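Local coordinates for TRAP dicarboxylate transporter-DctP subunit (Marinobacter aquaeolei, PDB 4PFI), which probably binds a small solute, perhaps a dicarboxylate, in the periplasm and hands it to a TRAP-type membrane transporter, at residues A[40-45]-A[49-54]; A[172-177]-A[189-194]; A[138-143]-A[332-337]; A[120-125]-A[307-312]. All coordinates share one frame; numbering follows the deposited sequence.

Interaction 1 of 4, residues A[40-45]-A[49-54]; sequences FALEEI and VQHLYA
Gln-50 turns its amide into the loop after strand 37-41 and is gripped there at both ends. Its OE1 takes the backbone N-H of Glu-43 at 2.9 Å, a bond bent to 139°, with the donor tilted slightly from the carbonyl plane. NE2 gives a straighter bond to OE1 of Glu-43 at 3.0 Å, running in the amide plane and meeting the carboxylate on its anti side; Glu-157 is a second acceptor for NE2. Against the flat of this amide lies the carboxylate of Glu-44, stacked on it with the planes 19° apart and OE2 3.4 Å from CG of Gln-50. The contact bridges the strand-to-helix connection of a beta-alpha-beta unit (strand 37-41, helix 49-65, strand 70-74) in a DctP-family protein. With an alanine here instead of Gln-50, the Glu-43 N-H and the carboxylates of Glu-43 and Glu-157 would probably lose their amide mate, although Ser-100 also holds Glu-43. Farther back toward the strand, Leu-42 divides its methyls: CD1 reaches CA of His-51 at 3.7 Å and touches the imidazole at its edge, while CD2 meets CB of Ala-54 at 3.8 Å. Phe-40, with CG anti to the backbone N (chi1 -166°), brings CE2 within 4.0 Å of CB of Ala-54.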
loop_
_atom_site.group_PDB
_atom_site.type_symbol
_atom_site.label_atom_id
_atom_site.label_comp_id
_atom_site.label_asym_id
_atom_site.label_seq_id
_atom_site.Cartn_x
_atom_site.Cartn_y
_atom_site.Cartn_z
ATOM N N PHE A 40 -7.973 -16.778 3.165
ATOM C CA PHE A 40 -7.552 -15.383 3.109
ATOM C C PHE A 40 -6.042 -15.293 2.839
ATOM O O PHE A 40 -5.239 -15.562 3.720
ATOM C CB PHE A 40 -7.862 -14.711 4.456
ATOM C CG PHE A 40 -7.800 -13.198 4.433
ATOM C CD1 PHE A 40 -7.197 -12.521 3.394
ATOM C CD2 PHE A 40 -8.341 -12.455 5.478
ATOM C CE1 PHE A 40 -7.147 -11.141 3.388
ATOM C CE2 PHE A 40 -8.291 -11.076 5.472
ATOM C CZ PHE A 40 -7.692 -10.420 4.428
ATOM N N ALA A 41 -5.657 -14.910 1.629
ATOM C CA ALA A 41 -4.244 -14.854 1.257
ATOM C C ALA A 41 -3.622 -13.466 1.499
ATOM O O ALA A 41 -4.244 -12.445 1.249
ATOM C CB ALA A 41 -4.082 -15.249 -0.208
ATOM N N LEU A 42 -2.380 -13.435 1.961
ATOM C CA LEU A 42 -1.691 -12.170 2.211
ATOM C C LEU A 42 -0.477 -12.013 1.289
ATOM O O LEU A 42 0.183 -12.997 0.973
ATOM C CB LEU A 42 -1.189 -12.135 3.641
ATOM C CG LEU A 42 -2.143 -12.559 4.733
ATOM C CD1 LEU A 42 -1.400 -12.500 6.022
ATOM C CD2 LEU A 42 -3.368 -11.670 4.765
ATOM N N GLU A 43 -0.175 -10.776 0.896
ATOM C CA GLU A 43 1.062 -10.477 0.174
ATOM C C GLU A 43 2.271 -10.380 1.108
ATOM O O GLU A 43 3.405 -10.282 0.646
ATOM C CB GLU A 43 0.959 -9.128 -0.521
ATOM C CG GLU A 43 -0.163 -8.981 -1.485
ATOM C CD GLU A 43 -0.367 -7.532 -1.856
ATOM O OE1 GLU A 43 -0.294 -6.665 -0.944
ATOM O OE2 GLU A 43 -0.568 -7.243 -3.059
ATOM N N GLU A 44 2.031 -10.348 2.413
ATOM C CA GLU A 44 3.100 -10.049 3.364
ATOM C C GLU A 44 3.261 -11.172 4.413
ATOM O O GLU A 44 2.367 -12.001 4.604
ATOM C CB GLU A 44 2.839 -8.674 4.020
ATOM C CG GLU A 44 2.680 -7.527 3.007
ATOM C CD GLU A 44 2.607 -6.113 3.638
ATOM O OE1 GLU A 44 3.201 -5.172 3.036
ATOM O OE2 GLU A 44 1.962 -5.924 4.715
ATOM N N ILE A 45 4.400 -11.212 5.088
ATOM C CA ILE A 45 4.668 -12.285 6.047
ATOM C C ILE A 45 4.040 -12.027 7.417
ATOM O O ILE A 45 3.391 -11.000 7.654
ATOM C CB ILE A 45 6.184 -12.486 6.287
ATOM C CG1 ILE A 45 6.852 -11.154 6.656
ATOM C CG2 ILE A 45 6.858 -13.081 5.073
ATOM C CD1 ILE A 45 8.159 -11.320 7.409
ATOM N N VAL A 49 1.435 -5.711 8.875
ATOM C CA VAL A 49 0.127 -5.093 9.023
ATOM C C VAL A 49 -0.979 -5.982 8.443
ATOM O O VAL A 49 -2.039 -6.121 9.040
ATOM C CB VAL A 49 0.077 -3.721 8.327
ATOM C CG1 VAL A 49 -1.302 -3.087 8.469
ATOM C CG2 VAL A 49 1.159 -2.785 8.881
ATOM N N GLN A 50 -0.731 -6.579 7.282
ATOM C CA GLN A 50 -1.680 -7.493 6.674
ATOM C C GLN A 50 -1.969 -8.689 7.582
ATOM O O GLN A 50 -3.126 -9.060 7.776
ATOM C CB GLN A 50 -1.166 -7.968 5.306
ATOM C CG GLN A 50 -1.293 -6.901 4.245
ATOM C CD GLN A 50 -1.013 -7.375 2.849
ATOM O OE1 GLN A 50 -1.099 -8.570 2.542
ATOM N NE2 GLN A 50 -0.666 -6.432 1.974
ATOM N N HIS A 51 -0.925 -9.304 8.118
ATOM C CA HIS A 51 -1.111 -10.410 9.023
ATOM C C HIS A 51 -1.918 -9.990 10.295
ATOM O O HIS A 51 -2.872 -10.658 10.686
ATOM C CB HIS A 51 0.231 -10.996 9.417
ATOM C CG HIS A 51 0.121 -12.324 10.092
ATOM N ND1 HIS A 51 0.715 -12.595 11.302
ATOM C CD2 HIS A 51 -0.533 -13.454 9.725
ATOM C CE1 HIS A 51 0.443 -13.844 11.652
ATOM N NE2 HIS A 51 -0.312 -14.381 10.715
ATOM N N LEU A 52 -1.531 -8.885 10.926
ATOM C CA LEU A 52 -2.225 -8.422 12.119
ATOM C C LEU A 52 -3.689 -8.168 11.820
ATOM O O LEU A 52 -4.563 -8.540 12.600
ATOM C CB LEU A 52 -1.576 -7.156 12.651
ATOM C CG LEU A 52 -0.178 -7.420 13.207
ATOM C CD1 LEU A 52 0.506 -6.111 13.595
ATOM C CD2 LEU A 52 -0.249 -8.386 14.378
ATOM N N TYR A 53 -3.941 -7.524 10.685
ATOM C CA TYR A 53 -5.302 -7.238 10.238
ATOM C C TYR A 53 -6.057 -8.550 10.071
ATOM O O TYR A 53 -7.167 -8.722 10.586
ATOM C CB TYR A 53 -5.273 -6.492 8.906
ATOM C CG TYR A 53 -6.619 -6.160 8.292
ATOM C CD1 TYR A 53 -7.310 -7.091 7.501
ATOM C CD2 TYR A 53 -7.195 -4.904 8.474
ATOM C CE1 TYR A 53 -8.541 -6.776 6.918
ATOM C CE2 TYR A 53 -8.427 -4.587 7.895
ATOM C CZ TYR A 53 -9.088 -5.525 7.122
ATOM O OH TYR A 53 -10.297 -5.185 6.563
ATOM N N ALA A 54 -5.444 -9.477 9.347
ATOM C CA ALA A 54 -6.102 -10.738 9.055
ATOM C C ALA A 54 -6.404 -11.538 10.339
ATOM O O ALA A 54 -7.461 -12.171 10.442
ATOM C CB ALA A 54 -5.290 -11.544 8.084
#

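Interaction 2 of 4, residues A[172-177]-A[189-194]; sequences SDFQGL and EAFRSY
Phe-174 and Tyr-194 lie side by side and point the same way, their CB atoms 3.7 Å apart. CG of Tyr-194 lies anti to the carbonyl carbon (chi1 -54°), which sends its ring alongside Phe-174. Beyond CB the rings are turned against each other: CD2 of Tyr-194 sits over one face of the Phe-174 ring, toward its rim, and the two planes meet obliquely at 42°. The other ring of the first shell is Phe-191, three residues before Tyr-194. Its CD1 comes 3.7 Å from CE1 of Phe-174, which lies at the edge of the Phe-191 ring. The three make an aromatic cluster. At its outer margin a water donates to the carbonyl O of Tyr-194 at 2.7 Å and accepts a weak bond from NE2 of Gln-175.

The backbone around them probably fixes where these rings start. Phe-174 begins a type II beta turn closed by N of Leu-177 on O of Phe-174 at 3.0 Å, with Gly-176 at positive phi inside it. Tyr-194 follows helix 185-192, and the O of Ala-190 lies 3.6 Å above the centre of its ring. Farther out, Trp-162 and Phe-179 add rings to the cluster, and the hydroxyl of Tyr-194 is hydrogen-bonded to His-117. Beside the contact, backbone bonds pair Gly-176 with Gly-195 and Leu-177 with Asp-197.

Between the two segments themselves there is no direct hydrogen bond: oblique aromatic contacts join them, so their fit depends on ring shape and orientation, and the water link is weak on its Gln-175 side.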
loop_
_atom_site.group_PDB
_atom_site.type_symbol
_atom_site.label_atom_id
_atom_site.label_comp_id
_atom_site.label_asym_id
_atom_site.label_seq_id
_atom_site.Cartn_x
_atom_site.Cartn_y
_atom_site.Cartn_z
ATOM N N SER A 172 16.272 18.319 -6.254
ATOM C CA SER A 172 17.649 18.303 -6.710
ATOM C C SER A 172 18.458 17.098 -6.147
ATOM O O SER A 172 19.348 16.583 -6.825
ATOM C CB SER A 172 18.336 19.611 -6.326
ATOM O OG SER A 172 19.718 19.519 -6.630
ATOM N N ASP A 173 18.160 16.660 -4.918
ATOM C CA ASP A 173 18.844 15.512 -4.316
ATOM C C ASP A 173 18.577 14.169 -5.029
ATOM O O ASP A 173 19.334 13.204 -4.850
ATOM C CB ASP A 173 18.466 15.384 -2.841
ATOM C CG ASP A 173 19.011 16.532 -1.988
ATOM O OD1 ASP A 173 20.075 17.098 -2.353
ATOM O OD2 ASP A 173 18.379 16.873 -0.955
ATOM N N PHE A 174 17.512 14.107 -5.815
ATOM C CA PHE A 174 17.146 12.912 -6.580
ATOM C C PHE A 174 17.843 12.847 -7.948
ATOM O O PHE A 174 17.882 11.775 -8.558
ATOM C CB PHE A 174 15.624 12.853 -6.806
ATOM C CG PHE A 174 14.852 12.361 -5.625
ATOM C CD1 PHE A 174 14.693 11.005 -5.411
ATOM C CD2 PHE A 174 14.297 13.250 -4.717
ATOM C CE1 PHE A 174 14.007 10.539 -4.308
ATOM C CE2 PHE A 174 13.591 12.789 -3.617
ATOM C CZ PHE A 174 13.453 11.439 -3.407
ATOM N N GLN A 175 18.376 13.972 -8.437
ATOM C CA GLN A 175 18.970 14.022 -9.795
ATOM C C GLN A 175 20.040 12.955 -10.025
ATOM O O GLN A 175 21.045 12.910 -9.308
ATOM C CB GLN A 175 19.571 15.404 -10.093
ATOM C CG GLN A 175 18.569 16.404 -10.660
ATOM C CD GLN A 175 18.290 16.181 -12.143
ATOM O OE1 GLN A 175 19.001 15.414 -12.812
ATOM N NE2 GLN A 175 17.245 16.839 -12.664
ATOM N N GLY A 176 19.814 12.101 -11.025
ATOM C CA GLY A 176 20.763 11.070 -11.415
ATOM C C GLY A 176 20.732 9.797 -10.571
ATOM O O GLY A 176 21.465 8.843 -10.853
ATOM N N LEU A 177 19.889 9.784 -9.539
ATOM C CA LEU A 177 19.804 8.658 -8.599
ATOM C C LEU A 177 19.008 7.505 -9.163
ATOM O O LEU A 177 17.895 7.705 -9.639
ATOM C CB LEU A 177 19.132 9.106 -7.299
ATOM C CG LEU A 177 20.091 9.314 -6.127
ATOM C CD1 LEU A 177 21.294 10.146 -6.552
ATOM C CD2 LEU A 177 19.357 9.952 -4.955
ATOM N N GLU A 189 6.782 7.456 -12.368
ATOM C CA GLU A 189 6.723 8.828 -12.861
ATOM C C GLU A 189 6.835 9.851 -11.741
ATOM O O GLU A 189 7.359 10.938 -11.933
ATOM C CB GLU A 189 5.431 9.079 -13.639
ATOM C CG GLU A 189 5.397 10.453 -14.263
ATOM C CD GLU A 189 6.549 10.677 -15.250
ATOM O OE1 GLU A 189 7.184 9.688 -15.683
ATOM O OE2 GLU A 189 6.822 11.848 -15.597
ATOM N N ALA A 190 6.333 9.491 -10.573
ATOM C CA ALA A 190 6.417 10.343 -9.398
ATOM C C ALA A 190 7.865 10.728 -9.095
ATOM O O ALA A 190 8.164 11.900 -8.837
ATOM C CB ALA A 190 5.800 9.616 -8.207
ATOM N N PHE A 191 8.760 9.738 -9.126
ATOM C CA PHE A 191 10.170 9.958 -8.786
ATOM C C PHE A 191 10.960 10.456 -10.007
ATOM O O PHE A 191 11.945 11.183 -9.880
ATOM C CB PHE A 191 10.765 8.685 -8.180
ATOM C CG PHE A 191 10.312 8.446 -6.750
ATOM C CD1 PHE A 191 10.928 9.116 -5.692
ATOM C CD2 PHE A 191 9.239 7.603 -6.466
ATOM C CE1 PHE A 191 10.495 8.938 -4.390
ATOM C CE2 PHE A 191 8.807 7.430 -5.165
ATOM C CZ PHE A 191 9.439 8.087 -4.125
ATOM N N ARG A 192 10.505 10.093 -11.194
ATOM C CA ARG A 192 11.082 10.648 -12.399
ATOM C C ARG A 192 10.854 12.159 -12.383
ATOM O O ARG A 192 11.680 12.916 -12.860
ATOM C CB ARG A 192 10.454 10.006 -13.625
ATOM C CG ARG A 192 11.250 10.151 -14.871
ATOM C CD ARG A 192 10.552 9.411 -16.021
ATOM N NE ARG A 192 10.756 7.944 -15.999
ATOM C CZ ARG A 192 9.796 7.020 -15.851
ATOM N NH1 ARG A 192 8.519 7.352 -15.689
ATOM N NH2 ARG A 192 10.113 5.734 -15.864
ATOM N N SER A 193 9.738 12.603 -11.817
ATOM C CA SER A 193 9.462 14.047 -11.726
ATOM C C SER A 193 10.546 14.800 -10.951
ATOM O O SER A 193 10.837 15.943 -11.254
ATOM C CB SER A 193 8.128 14.308 -11.037
ATOM O OG SER A 193 7.065 13.692 -11.715
ATOM N N TYR A 194 11.126 14.155 -9.943
ATOM C CA TYR A 194 12.190 14.760 -9.134
ATOM C C TYR A 194 13.547 14.643 -9.819
ATOM O O TYR A 194 14.541 15.197 -9.343
ATOM C CB TYR A 194 12.249 14.097 -7.752
ATOM C CG TYR A 194 10.926 14.113 -7.016
ATOM C CD1 TYR A 194 10.003 15.148 -7.220
ATOM C CD2 TYR A 194 10.593 13.103 -6.135
ATOM C CE1 TYR A 194 8.790 15.174 -6.565
ATOM C CE2 TYR A 194 9.384 13.107 -5.479
ATOM C CZ TYR A 194 8.486 14.150 -5.704
ATOM O OH TYR A 194 7.298 14.164 -5.039
HETATM O O HOH W 1 15.471 17.643 -9.939
#

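Interaction 3 of 4, residues A[138-143]-A[332-337]; sequences SAFEPA and QALIQR
Leu-334 fills the space between two helices, 134-145 and 318-339, in a helix-to-helix contact that brings the C-terminal helix of the modelled chain against a segment far earlier in the sequence. Its CG lies anti to the carbonyl carbon (chi1 -66°), and the extended second torsion spreads the two methyls toward the facing helix. CD2 works on two residues at once, and of the Phe-140 ring it approaches CE2, at 3.7 Å. CD1 stands over one face of that ring, with CZ of Phe-140 its nearest atom at 4.1 Å.

The CB of Phe-140 does not aim straight at the opposite helix; a chi1 of -90° and a chi2 of -81° bring the far end of the ring round to Leu-334. Phe-154 and Phe-136 each meet this ring edge-to-face, so it is held among aromatic neighbours as well as by the leucine. A serine in place of Phe-140 is likely to open a gap beside Leu-334 and to leave those two rings without their partner. The small Ala-139 is at the closest backbone approach, its CA 7.4 Å from that of Leu-334, and its CB meets CD2 of the leucine at 3.7 Å.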
loop_
_atom_site.group_PDB
_atom_site.type_symbol
_atom_site.label_atom_id
_atom_site.label_comp_id
_atom_site.label_asym_id
_atom_site.label_seq_id
_atom_site.Cartn_x
_atom_site.Cartn_y
_atom_site.Cartn_z
ATOM N N SER A 138 -17.113 2.920 -4.192
ATOM C CA SER A 138 -17.938 2.575 -5.338
ATOM C C SER A 138 -17.307 3.048 -6.649
ATOM O O SER A 138 -17.438 2.386 -7.675
ATOM C CB SER A 138 -19.363 3.136 -5.184
ATOM O OG SER A 138 -19.351 4.529 -4.936
ATOM N N ALA A 139 -16.615 4.181 -6.622
ATOM C CA ALA A 139 -15.935 4.672 -7.823
ATOM C C ALA A 139 -14.889 3.658 -8.341
ATOM O O ALA A 139 -14.547 3.646 -9.527
ATOM C CB ALA A 139 -15.292 6.051 -7.562
ATOM N N PHE A 140 -14.417 2.786 -7.456
ATOM C CA PHE A 140 -13.386 1.831 -7.808
ATOM C C PHE A 140 -13.948 0.486 -8.170
ATOM O O PHE A 140 -13.327 -0.254 -8.929
ATOM C CB PHE A 140 -12.434 1.642 -6.631
ATOM C CG PHE A 140 -11.280 2.574 -6.634
ATOM C CD1 PHE A 140 -10.174 2.312 -7.422
ATOM C CD2 PHE A 140 -11.280 3.691 -5.828
ATOM C CE1 PHE A 140 -9.080 3.159 -7.409
ATOM C CE2 PHE A 140 -10.193 4.539 -5.804
ATOM C CZ PHE A 140 -9.082 4.274 -6.597
ATOM N N GLU A 141 -15.102 0.161 -7.598
ATOM C CA GLU A 141 -15.725 -1.158 -7.779
ATOM C C GLU A 141 -15.760 -1.659 -9.226
ATOM O O GLU A 141 -15.428 -2.807 -9.484
ATOM C CB GLU A 141 -17.148 -1.172 -7.205
ATOM C CG GLU A 141 -17.222 -1.446 -5.713
ATOM C CD GLU A 141 -18.658 -1.489 -5.182
ATOM O OE1 GLU A 141 -19.547 -2.083 -5.851
ATOM O OE2 GLU A 141 -18.899 -0.918 -4.094
ATOM N N PRO A 142 -16.190 -0.812 -10.170
ATOM C CA PRO A 142 -16.274 -1.217 -11.580
ATOM C C PRO A 142 -14.906 -1.588 -12.160
ATOM O O PRO A 142 -14.814 -2.569 -12.897
ATOM C CB PRO A 142 -16.835 0.032 -12.270
ATOM C CG PRO A 142 -17.514 0.797 -11.191
ATOM C CD PRO A 142 -16.691 0.557 -9.969
ATOM N N ALA A 143 -13.860 -0.828 -11.824
ATOM C CA ALA A 143 -12.523 -1.109 -12.345
ATOM C C ALA A 143 -12.061 -2.488 -11.881
ATOM O O ALA A 143 -11.413 -3.227 -12.626
ATOM C CB ALA A 143 -11.544 -0.035 -11.912
ATOM N N GLN A 332 -9.571 11.344 -13.412
ATOM C CA GLN A 332 -9.847 12.740 -13.097
ATOM C C GLN A 332 -10.773 12.901 -11.912
ATOM O O GLN A 332 -10.549 13.759 -11.054
ATOM C CB GLN A 332 -10.523 13.419 -14.267
ATOM C CG GLN A 332 -9.687 14.410 -15.002
ATOM C CD GLN A 332 -10.534 15.164 -15.996
ATOM O OE1 GLN A 332 -11.751 15.201 -15.862
ATOM N NE2 GLN A 332 -9.905 15.744 -17.007
ATOM N N ALA A 333 -11.835 12.094 -11.880
ATOM C CA ALA A 333 -12.862 12.205 -10.845
ATOM C C ALA A 333 -12.326 11.711 -9.515
ATOM O O ALA A 333 -12.619 12.288 -8.472
ATOM C CB ALA A 333 -14.105 11.422 -11.237
ATOM N N LEU A 334 -11.526 10.647 -9.552
ATOM C CA LEU A 334 -10.898 10.124 -8.337
ATOM C C LEU A 334 -10.022 11.203 -7.695
ATOM O O LEU A 334 -10.132 11.485 -6.492
ATOM C CB LEU A 334 -10.077 8.876 -8.661
ATOM C CG LEU A 334 -10.953 7.710 -9.131
ATOM C CD1 LEU A 334 -10.134 6.603 -9.805
ATOM C CD2 LEU A 334 -11.766 7.151 -7.965
ATOM N N ILE A 335 -9.168 11.813 -8.514
ATOM C CA ILE A 335 -8.330 12.929 -8.082
ATOM C C ILE A 335 -9.183 14.062 -7.501
ATOM O O ILE A 335 -8.799 14.705 -6.519
ATOM C CB ILE A 335 -7.477 13.470 -9.249
ATOM C CG1 ILE A 335 -6.391 12.457 -9.621
ATOM C CG2 ILE A 335 -6.866 14.824 -8.902
ATOM C CD1 ILE A 335 -5.301 13.008 -10.501
ATOM N N GLN A 336 -10.354 14.284 -8.099
ATOM C CA GLN A 336 -11.262 15.331 -7.648
ATOM C C GLN A 336 -11.866 14.988 -6.296
ATOM O O GLN A 336 -11.928 15.840 -5.410
ATOM C CB GLN A 336 -12.365 15.585 -8.692
ATOM C CG GLN A 336 -11.926 16.539 -9.809
ATOM C CD GLN A 336 -12.627 16.311 -11.144
ATOM O OE1 GLN A 336 -13.761 15.828 -11.204
ATOM N NE2 GLN A 336 -11.944 16.667 -12.231
ATOM N N ARG A 337 -12.300 13.746 -6.125
ATOM C CA ARG A 337 -12.897 13.347 -4.859
ATOM C C ARG A 337 -11.875 13.432 -3.718
ATOM O O ARG A 337 -12.212 13.866 -2.611
ATOM C CB ARG A 337 -13.512 11.943 -4.953
#

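Interaction 4 of 4, residues A[120-125]-A[307-312]; sequences LPEEQE and DERAAF
A salt bridge ties the loop leading into helix 124-132 to helix 306-316, and one pair of side chains carries it. Glu-122 and Arg-309 reach toward each other from opposite directions. The glutamate chain is extended beyond CG, whereas the arginine bends at its third torsion (chi3 70°), and this turns the guanidinium edge to the acid. NH1 of Arg-309 donates to OE2 of Glu-122 at 2.8 Å along a nearly straight line of 168°, and NH2 of Arg-309 adds a weak, longer bond to the same oxygen at 3.4 Å. OE2 lies in the guanidinium plane, but the donor comes from well above the carboxylate plane. The two flat groups stand 75° apart, so this is not the coplanar bidentate pair in which each oxygen meets its own nitrogen; here one oxygen takes both.

Other partners fix the rotation of Arg-309: NE donates to O of Ala-240, NH2 to O of Arg-241, and NH1 also pairs with Glu-306. With two acids near NH1, the positive charge of the guanidinium is probably well stabilised. The backbone carbonyls of Pro-121 and Glu-122 are taken up by Arg-244, which lies at the start of strand 244-252. The bridge therefore spans from the entry of helix 124-132 to the side of helix 306-316, beside the connection between strands 236-239 and 244-252.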
loop_
_atom_site.group_PDB
_atom_site.type_symbol
_atom_site.label_atom_id
_atom_site.label_comp_id
_atom_site.label_asym_id
_atom_site.label_seq_id
_atom_site.Cartn_x
_atom_site.Cartn_y
_atom_site.Cartn_z
ATOM N N LEU A 120 -3.785 12.430 -1.480
ATOM C CA LEU A 120 -4.662 12.117 -0.369
ATOM C C LEU A 120 -4.341 13.045 0.800
ATOM O O LEU A 120 -3.209 13.493 0.940
ATOM C CB LEU A 120 -4.459 10.679 0.062
ATOM C CG LEU A 120 -5.177 9.595 -0.727
ATOM C CD1 LEU A 120 -5.065 9.794 -2.241
ATOM C CD2 LEU A 120 -4.599 8.244 -0.303
ATOM N N PRO A 121 -5.342 13.348 1.639
ATOM C CA PRO A 121 -5.121 14.245 2.783
ATOM C C PRO A 121 -4.057 13.695 3.764
ATOM O O PRO A 121 -4.047 12.495 4.044
ATOM C CB PRO A 121 -6.502 14.321 3.440
ATOM C CG PRO A 121 -7.262 13.162 2.919
ATOM C CD PRO A 121 -6.736 12.882 1.558
ATOM N N GLU A 122 -3.168 14.573 4.236
ATOM C CA GLU A 122 -2.108 14.252 5.193
ATOM C C GLU A 122 -2.675 13.760 6.505
ATOM O O GLU A 122 -2.254 12.731 7.035
ATOM C CB GLU A 122 -1.314 15.510 5.550
ATOM C CG GLU A 122 -0.725 16.251 4.399
ATOM C CD GLU A 122 -0.066 17.542 4.844
ATOM O OE1 GLU A 122 -0.127 17.860 6.058
ATOM O OE2 GLU A 122 0.516 18.236 3.979
ATOM N N GLU A 123 -3.594 14.551 7.053
ATOM C CA GLU A 123 -4.167 14.271 8.359
ATOM C C GLU A 123 -4.944 12.974 8.277
ATOM O O GLU A 123 -5.599 12.686 7.274
ATOM C CB GLU A 123 -5.077 15.412 8.846
ATOM C CG GLU A 123 -4.487 16.824 8.709
ATOM C CD GLU A 123 -3.222 17.062 9.546
ATOM O OE1 GLU A 123 -3.125 16.506 10.668
ATOM O OE2 GLU A 123 -2.316 17.813 9.089
ATOM N N GLN A 124 -4.863 12.204 9.354
ATOM C CA GLN A 124 -5.374 10.842 9.392
ATOM C C GLN A 124 -6.890 10.777 9.310
ATOM O O GLN A 124 -7.434 9.875 8.685
ATOM C CB GLN A 124 -4.918 10.134 10.672
ATOM C CG GLN A 124 -5.302 8.651 10.699
ATOM C CD GLN A 124 -5.225 8.017 12.088
ATOM O OE1 GLN A 124 -4.135 7.813 12.625
ATOM N NE2 GLN A 124 -6.387 7.695 12.667
ATOM N N GLU A 125 -7.588 11.707 9.946
ATOM C CA GLU A 125 -9.039 11.598 9.991
ATOM C C GLU A 125 -9.725 11.867 8.645
ATOM O O GLU A 125 -10.548 11.063 8.189
ATOM C CB GLU A 125 -9.607 12.466 11.104
ATOM C CG GLU A 125 -9.416 11.832 12.478
ATOM C CD GLU A 125 -10.014 10.423 12.576
ATOM O OE1 GLU A 125 -10.943 10.103 11.800
ATOM O OE2 GLU A 125 -9.547 9.629 13.426
ATOM N N ASP A 307 8.049 23.625 4.141
ATOM C CA ASP A 307 8.626 24.248 2.953
ATOM C C ASP A 307 9.229 23.211 2.005
ATOM O O ASP A 307 9.038 23.275 0.795
ATOM C CB ASP A 307 9.704 25.258 3.343
ATOM C CG ASP A 307 9.124 26.560 3.859
ATOM O OD1 ASP A 307 7.882 26.641 4.004
ATOM O OD2 ASP A 307 9.913 27.494 4.138
ATOM N N GLU A 308 9.966 22.260 2.557
ATOM C CA GLU A 308 10.609 21.240 1.738
ATOM C C GLU A 308 9.543 20.354 1.093
ATOM O O GLU A 308 9.653 19.987 -0.069
ATOM C CB GLU A 308 11.618 20.428 2.571
ATOM C CG GLU A 308 12.888 21.194 2.919
ATOM C CD GLU A 308 13.740 20.526 4.024
ATOM O OE1 GLU A 308 13.211 19.756 4.862
ATOM O OE2 GLU A 308 14.965 20.772 4.055
ATOM N N ARG A 309 8.493 20.034 1.839
ATOM C CA ARG A 309 7.420 19.219 1.300
ATOM C C ARG A 309 6.731 19.951 0.162
ATOM O O ARG A 309 6.416 19.362 -0.873
ATOM C CB ARG A 309 6.417 18.860 2.390
ATOM C CG ARG A 309 7.048 17.964 3.439
ATOM C CD ARG A 309 6.086 17.522 4.533
ATOM N NE ARG A 309 5.092 16.579 4.026
ATOM C CZ ARG A 309 3.790 16.816 3.973
ATOM N NH1 ARG A 309 3.294 17.972 4.408
ATOM N NH2 ARG A 309 2.977 15.890 3.492
ATOM N N ALA A 310 6.505 21.247 0.373
ATOM C CA ALA A 310 5.806 22.082 -0.589
ATOM C C ALA A 310 6.579 22.103 -1.902
ATOM O O ALA A 310 5.980 22.093 -2.967
ATOM C CB ALA A 310 5.632 23.482 -0.048
ATOM N N ALA A 311 7.904 22.094 -1.822
ATOM C CA ALA A 311 8.728 22.081 -3.021
ATOM C C ALA A 311 8.571 20.761 -3.820
ATOM O O ALA A 311 8.570 20.763 -5.058
ATOM C CB ALA A 311 10.206 22.350 -2.668
ATOM N N PHE A 312 8.432 19.645 -3.113
ATOM C CA PHE A 312 8.264 18.350 -3.755
ATOM C C PHE A 312 6.876 18.256 -4.347
ATOM O O PHE A 312 6.682 17.634 -5.387
ATOM C CB PHE A 312 8.464 17.201 -2.760
ATOM C CG PHE A 312 9.898 16.837 -2.512
ATOM C CD1 PHE A 312 10.644 16.203 -3.494
ATOM C CD2 PHE A 312 10.488 17.053 -1.276
ATOM C CE1 PHE A 312 11.962 15.841 -3.259
ATOM C CE2 PHE A 312 11.832 16.679 -1.042
ATOM C CZ PHE A 312 12.557 16.082 -2.030
#

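How the interactions relate
Interactions 1, 2 and 3 are buried, whereas interaction 4 is only partly so. Interaction 1 is local to a beta-alpha-beta unit and mixes amide and carboxylate bonds with apolar packing; interactions 2 and 3 have no hydrogen bond directly between their segments, the one relying on aromatic rings and the other on aliphatic and ring contacts between helices. Interaction 4 is ionic. Interactions 3 and 4 use consecutive helices on both sides, 124-132 then 134-145 and 306-316 then 318-339, yet do not touch. Interactions 2 and 4 do, through Phe-312, which packs on Tyr-194 and Phe-174. Interaction 1 lies across the chain's centre from both, its centre about 32 Å from that of interaction 2.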